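Putative alcohol dehydrogenase (Sinorhizobium meliloti, PDB 4J6F) is a putative alcohol dehydrogenase of the medium-chain family, probably oxidising alcohols with a nicotinamide cofactor. Local coordinates at residues D113-I118 and G131-V136; A61-I66 and Y165-A170. All coordinates share one frame; numbering follows the deposited sequence.

Contact 1. Residues D113-I118 and G131-V136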
loop_
_atom_site.group_PDB
_atom_site.type_symbol
_atom_site.label_atom_id
_atom_site.label_comp_id
_atom_site.label_asym_id
_atom_site.label_seq_id
_atom_site.Cartn_x
_atom_site.Cartn_y
_atom_site.Cartn_z
ATOM N N ASP A 113 -2.514 1.594 28.379
ATOM C CA ASP A 113 -3.957 1.463 28.615
ATOM C C ASP A 113 -4.365 1.728 30.052
ATOM O O ASP A 113 -4.813 0.829 30.757
ATOM C CB ASP A 113 -4.429 0.083 28.186
ATOM C CG ASP A 113 -4.154 -0.188 26.729
ATOM O OD1 ASP A 113 -3.978 0.796 25.980
ATOM O OD2 ASP A 113 -4.100 -1.376 26.337
ATOM N N THR A 114 -4.227 2.979 30.469
ATOM C CA THR A 114 -4.392 3.353 31.868
ATOM C C THR A 114 -5.825 3.773 32.200
ATOM O O THR A 114 -6.447 4.569 31.480
ATOM C CB THR A 114 -3.417 4.483 32.232
ATOM O OG1 THR A 114 -2.097 4.104 31.832
ATOM C CG2 THR A 114 -3.414 4.747 33.712
ATOM N N VAL A 115 -6.345 3.221 33.290
ATOM C CA VAL A 115 -7.586 3.707 33.871
ATOM C C VAL A 115 -7.279 4.168 35.302
ATOM O O VAL A 115 -6.470 3.541 35.995
ATOM C CB VAL A 115 -8.691 2.618 33.867
ATOM C CG1 VAL A 115 -9.930 3.095 34.617
ATOM C CG2 VAL A 115 -9.067 2.229 32.448
ATOM N N GLY A 116 -7.912 5.256 35.743
ATOM C CA GLY A 116 -7.764 5.712 37.130
ATOM C C GLY A 116 -8.755 6.772 37.583
ATOM O O GLY A 116 -9.724 7.078 36.888
ATOM N N HIS A 117 -8.485 7.343 38.757
ATOM C CA HIS A 117 -9.333 8.369 39.380
ATOM C C HIS A 117 -8.551 9.676 39.548
ATOM O O HIS A 117 -7.451 9.683 40.102
ATOM C CB HIS A 117 -9.877 7.852 40.714
ATOM C CG HIS A 117 -10.768 6.659 40.557
ATOM N ND1 HIS A 117 -12.140 6.729 40.684
ATOM C CD2 HIS A 117 -10.487 5.375 40.219
ATOM C CE1 HIS A 117 -12.664 5.534 40.459
ATOM N NE2 HIS A 117 -11.682 4.696 40.169
ATOM N N ILE A 118 -9.098 10.772 39.031
ATOM C CA ILE A 118 -8.432 12.058 39.134
ATOM C C ILE A 118 -8.400 12.462 40.595
ATOM O O ILE A 118 -9.446 12.549 41.231
ATOM C CB ILE A 118 -9.167 13.143 38.332
ATOM C CG1 ILE A 118 -9.277 12.734 36.855
ATOM C CG2 ILE A 118 -8.472 14.491 38.507
ATOM C CD1 ILE A 118 -9.798 13.822 35.952
ATOM N N GLY A 131 -12.188 13.197 41.424
ATOM C CA GLY A 131 -13.065 12.087 41.783
ATOM C C GLY A 131 -13.593 11.286 40.609
ATOM O O GLY A 131 -14.181 10.224 40.810
ATOM N N GLU A 132 -13.385 11.796 39.392
ATOM C CA GLU A 132 -13.862 11.150 38.178
ATOM C C GLU A 132 -13.062 9.902 37.838
ATOM O O GLU A 132 -11.852 9.848 38.072
ATOM C CB GLU A 132 -13.794 12.113 37.008
ATOM C CG GLU A 132 -15.043 12.944 36.836
ATOM C CD GLU A 132 -14.845 14.113 35.887
ATOM O OE1 GLU A 132 -13.922 14.069 35.040
ATOM O OE2 GLU A 132 -15.615 15.086 35.996
ATOM N N ARG A 133 -13.755 8.907 37.289
ATOM C CA ARG A 133 -13.139 7.683 36.801
ATOM C C ARG A 133 -12.845 7.896 35.316
ATOM O O ARG A 133 -13.762 8.078 34.502
ATOM C CB ARG A 133 -14.077 6.495 37.037
ATOM C CG ARG A 133 -13.436 5.121 36.901
ATOM C CD ARG A 133 -13.472 4.591 35.463
ATOM N NE ARG A 133 -14.819 4.511 34.865
ATOM C CZ ARG A 133 -15.557 3.401 34.776
ATOM N NH1 ARG A 133 -16.757 3.454 34.204
ATOM N NH2 ARG A 133 -15.101 2.240 35.245
ATOM N N VAL A 134 -11.562 7.904 34.971
ATOM C CA VAL A 134 -11.155 8.175 33.598
ATOM C C VAL A 134 -10.389 7.049 32.906
ATOM O O VAL A 134 -9.593 6.326 33.517
ATOM C CB VAL A 134 -10.352 9.484 33.467
ATOM C CG1 VAL A 134 -11.213 10.669 33.871
ATOM C CG2 VAL A 134 -9.058 9.428 34.270
HETATM N N MSE A 135 -10.666 6.919 31.615
HETATM C CA MSE A 135 -9.870 6.123 30.714
HETATM C C MSE A 135 -8.955 7.073 30.005
HETATM O O MSE A 135 -9.417 8.029 29.382
HETATM C CB MSE A 135 -10.826 5.512 29.716
HETATM C CG MSE A 135 -10.129 4.455 28.879
HETATM SE SE MSE A 135 -11.345 4.030 27.398
HETATM C CE MSE A 135 -10.043 4.134 25.927
ATOM N N VAL A 136 -7.651 6.829 30.115
ATOM C CA VAL A 136 -6.633 7.653 29.469
ATOM C C VAL A 136 -6.532 7.373 27.969
ATOM O O VAL A 136 -6.429 6.215 27.551
ATOM C CB VAL A 136 -5.256 7.386 30.094
ATOM C CG1 VAL A 136 -4.150 8.033 29.275
ATOM C CG2 VAL A 136 -5.221 7.887 31.524
#
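Residues 113-118 and 131-136 run antiparallel as the two arms of a beta hairpin, the axes of strands 113-118 and 133-136 4.7 Å apart and their directions 146° from each other. Gly116 and Val134 form the central hydrogen-bonded pair: Val134 N donates a hydrogen bond to Gly116 O at 2.8 Å, and Gly116 N returns the bond to Val134 O. Thr114 O accepts from Val136 N at one end. At the other, Ile118 pairs twice, its N to Glu132 O and its O to Gly131 N. Gly131 has a positive phi (97°) at the turn into the strand.

Val115, His117, Arg133 and Met135 share one face of the sheet. The arginine chain, bent at chi2 and chi3, passes the imidazole so that Arg133 CG lies 3.7 Å from His117 CE1, while Arg133 CA sits over one face of the ring, offset toward its rim. Farther along, Arg133 CD meets Val115 CG1 at 3.9 Å. Val134 lies on the other face, where Ile118 CD1 reaches Val134 CG1 at 4.0 Å, the two side chains at about a right angle.

The polar ends turn to partners beyond the hairpin. Asp182 receives a hydrogen bond from His117 NE2 on one carboxylate oxygen and a salt bridge from Arg133 NH2 on the other, and Arg133 NH2 also reaches Leu180 O. Sharing this carboxylate probably helps to set how ring and guanidinium are turned, their planes 39° apart, and its negative charge would probably favour a protonated imidazole despite the arginine alongside.

Contact 2. Residues A61-I66 and Y165-A170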
loop_
_atom_site.group_PDB
_atom_site.type_symbol
_atom_site.label_atom_id
_atom_site.label_comp_id
_atom_site.label_asym_id
_atom_site.label_seq_id
_atom_site.Cartn_x
_atom_site.Cartn_y
_atom_site.Cartn_z
ATOM N N ALA A 61 0.276 22.809 34.234
ATOM C CA ALA A 61 -0.853 23.547 33.678
ATOM C C ALA A 61 -1.595 22.695 32.654
ATOM O O ALA A 61 -0.973 22.093 31.772
ATOM C CB ALA A 61 -0.363 24.824 33.041
ATOM N N GLY A 62 -2.917 22.624 32.789
ATOM C CA GLY A 62 -3.748 21.827 31.888
ATOM C C GLY A 62 -3.715 20.313 32.079
ATOM O O GLY A 62 -4.329 19.580 31.300
ATOM N N GLU A 63 -3.005 19.838 33.102
ATOM C CA GLU A 63 -2.916 18.405 33.398
ATOM C C GLU A 63 -3.788 18.020 34.591
ATOM O O GLU A 63 -4.084 18.851 35.452
ATOM C CB GLU A 63 -1.478 18.006 33.726
ATOM C CG GLU A 63 -0.506 17.970 32.558
ATOM C CD GLU A 63 0.938 17.716 32.997
ATOM O OE1 GLU A 63 1.822 17.596 32.124
ATOM O OE2 GLU A 63 1.208 17.646 34.214
ATOM N N VAL A 64 -4.201 16.756 34.631
ATOM C CA VAL A 64 -4.714 16.134 35.850
ATOM C C VAL A 64 -3.695 15.135 36.398
ATOM O O VAL A 64 -2.737 14.752 35.697
ATOM C CB VAL A 64 -6.046 15.381 35.618
ATOM C CG1 VAL A 64 -7.193 16.354 35.445
ATOM C CG2 VAL A 64 -5.945 14.442 34.433
ATOM N N LEU A 65 -3.910 14.718 37.646
ATOM C CA LEU A 65 -3.170 13.600 38.234
ATOM C C LEU A 65 -4.128 12.497 38.625
ATOM O O LEU A 65 -5.050 12.736 39.399
ATOM C CB LEU A 65 -2.402 14.057 39.463
ATOM C CG LEU A 65 -1.629 12.983 40.217
ATOM C CD1 LEU A 65 -0.298 12.741 39.530
ATOM C CD2 LEU A 65 -1.426 13.413 41.665
ATOM N N ILE A 66 -3.930 11.292 38.094
ATOM C CA ILE A 66 -4.842 10.185 38.434
ATOM C C ILE A 66 -4.194 9.146 39.329
ATOM O O ILE A 66 -2.983 8.946 39.285
ATOM C CB ILE A 66 -5.431 9.473 37.197
ATOM C CG1 ILE A 66 -4.327 8.848 36.341
ATOM C CG2 ILE A 66 -6.288 10.426 36.379
ATOM C CD1 ILE A 66 -4.869 8.042 35.178
ATOM N N TYR A 165 0.432 6.496 40.329
ATOM C CA TYR A 165 -0.097 7.789 39.911
ATOM C C TYR A 165 0.450 8.185 38.555
ATOM O O TYR A 165 1.558 7.807 38.198
ATOM C CB TYR A 165 0.249 8.866 40.941
ATOM C CG TYR A 165 -0.352 8.598 42.291
ATOM C CD1 TYR A 165 -1.667 8.966 42.568
ATOM C CD2 TYR A 165 0.380 7.952 43.287
ATOM C CE1 TYR A 165 -2.239 8.704 43.800
ATOM C CE2 TYR A 165 -0.187 7.688 44.525
ATOM C CZ TYR A 165 -1.496 8.067 44.767
ATOM O OH TYR A 165 -2.069 7.821 45.986
HETATM N N MSE A 166 -0.321 8.948 37.795
HETATM C CA MSE A 166 0.123 9.368 36.473
HETATM C C MSE A 166 -0.369 10.752 36.184
HETATM O O MSE A 166 -1.532 11.086 36.472
HETATM C CB MSE A 166 -0.416 8.381 35.443
HETATM C CG MSE A 166 0.182 8.581 34.059
HETATM SE SE MSE A 166 -0.859 7.474 32.807
HETATM C CE MSE A 166 -0.416 8.456 31.164
ATOM N N ALA A 167 0.522 11.571 35.627
ATOM C CA ALA A 167 0.165 12.899 35.120
ATOM C C ALA A 167 -0.217 12.784 33.650
ATOM O O ALA A 167 0.341 11.952 32.938
ATOM C CB ALA A 167 1.337 13.851 35.284
ATOM N N LEU A 168 -1.167 13.596 33.194
ATOM C CA LEU A 168 -1.550 13.626 31.773
ATOM C C LEU A 168 -2.439 14.816 31.487
ATOM O O LEU A 168 -3.107 15.301 32.390
ATOM C CB LEU A 168 -2.289 12.351 31.370
ATOM C CG LEU A 168 -3.631 12.101 32.039
ATOM C CD1 LEU A 168 -4.628 11.567 31.026
ATOM C CD2 LEU A 168 -3.461 11.146 33.200
ATOM N N PRO A 169 -2.478 15.285 30.226
ATOM C CA PRO A 169 -3.324 16.434 29.898
ATOM C C PRO A 169 -4.793 16.141 30.168
ATOM O O PRO A 169 -5.261 15.033 29.882
ATOM C CB PRO A 169 -3.132 16.601 28.389
ATOM C CG PRO A 169 -1.904 15.839 28.046
ATOM C CD PRO A 169 -1.835 14.719 29.028
ATOM N N ALA A 170 -5.508 17.133 30.695
ATOM C CA ALA A 170 -6.943 17.018 30.946
ATOM C C ALA A 170 -7.746 16.443 29.778
ATOM O O ALA A 170 -8.526 15.517 29.988
ATOM C CB ALA A 170 -7.520 18.351 31.391
#
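In Ile66 a chi1 of 61° sets CG1 between the backbone N and the carbonyl carbon, and Leu168 holds its CG likewise (chi1 64°). Both side chains lie on one face of the sheet, and these torsions bring their branch tips together, crossing at about a right angle with Ile66 CD1 3.9 Å from Leu168 CD2. Val64 CG2 approaches Leu168 CG obliquely at 4.1 Å, and Ile66 CG1 also rests on Met166 CB. The backbones carrying them run antiparallel: Val64 pairs with Leu168 and Ile66 with Met166, each through two backbone bonds, of which Ile66 N to Met166 O measures 2.9 Å. This pairing belongs to the GroES-like domain of medium-chain dehydrogenases, where at this point strand 63-72 is flanked by strands 113-121 and 165-169. Beyond Pro169, whose ring nitrogen has no proton to give, Ala170 N donates to Gly62 O at 2.8 Å and carries the pairing past the end of the strand. Leu65, on the opposite face with Ala167, brings CD1 to 4.2 Å from Tyr165 CB. Glu63 extends its chain past Leu168 O, which its CB approaches to 3.4 Å; its carboxylate is held by a salt bridge from OE1 to Arg158 and a hydrogen bond from Ala60 N to OE2.

Overall arrangement
From the N terminus, the chain enters residues 61-66 at the start of strand 63-72, then passes through helix 75-82 to strand 113-121. Contact 1 closes a short loop there, with 12 residues between its segments. Only at 165-170 does the chain return to pair with 61-66, so contact 2 closes a loop of 98 residues that wholly encloses contact 1. The two centres lie about 10 Å apart in one mixed sheet, because strand 63-72 also borders strand 113-121. Side chains bridge them directly: Val64 CG1 touches Ile118 CD1, and Ile66 meets both Val134 and Val136. A local hairpin and a distant strand return thus share one apolar layer.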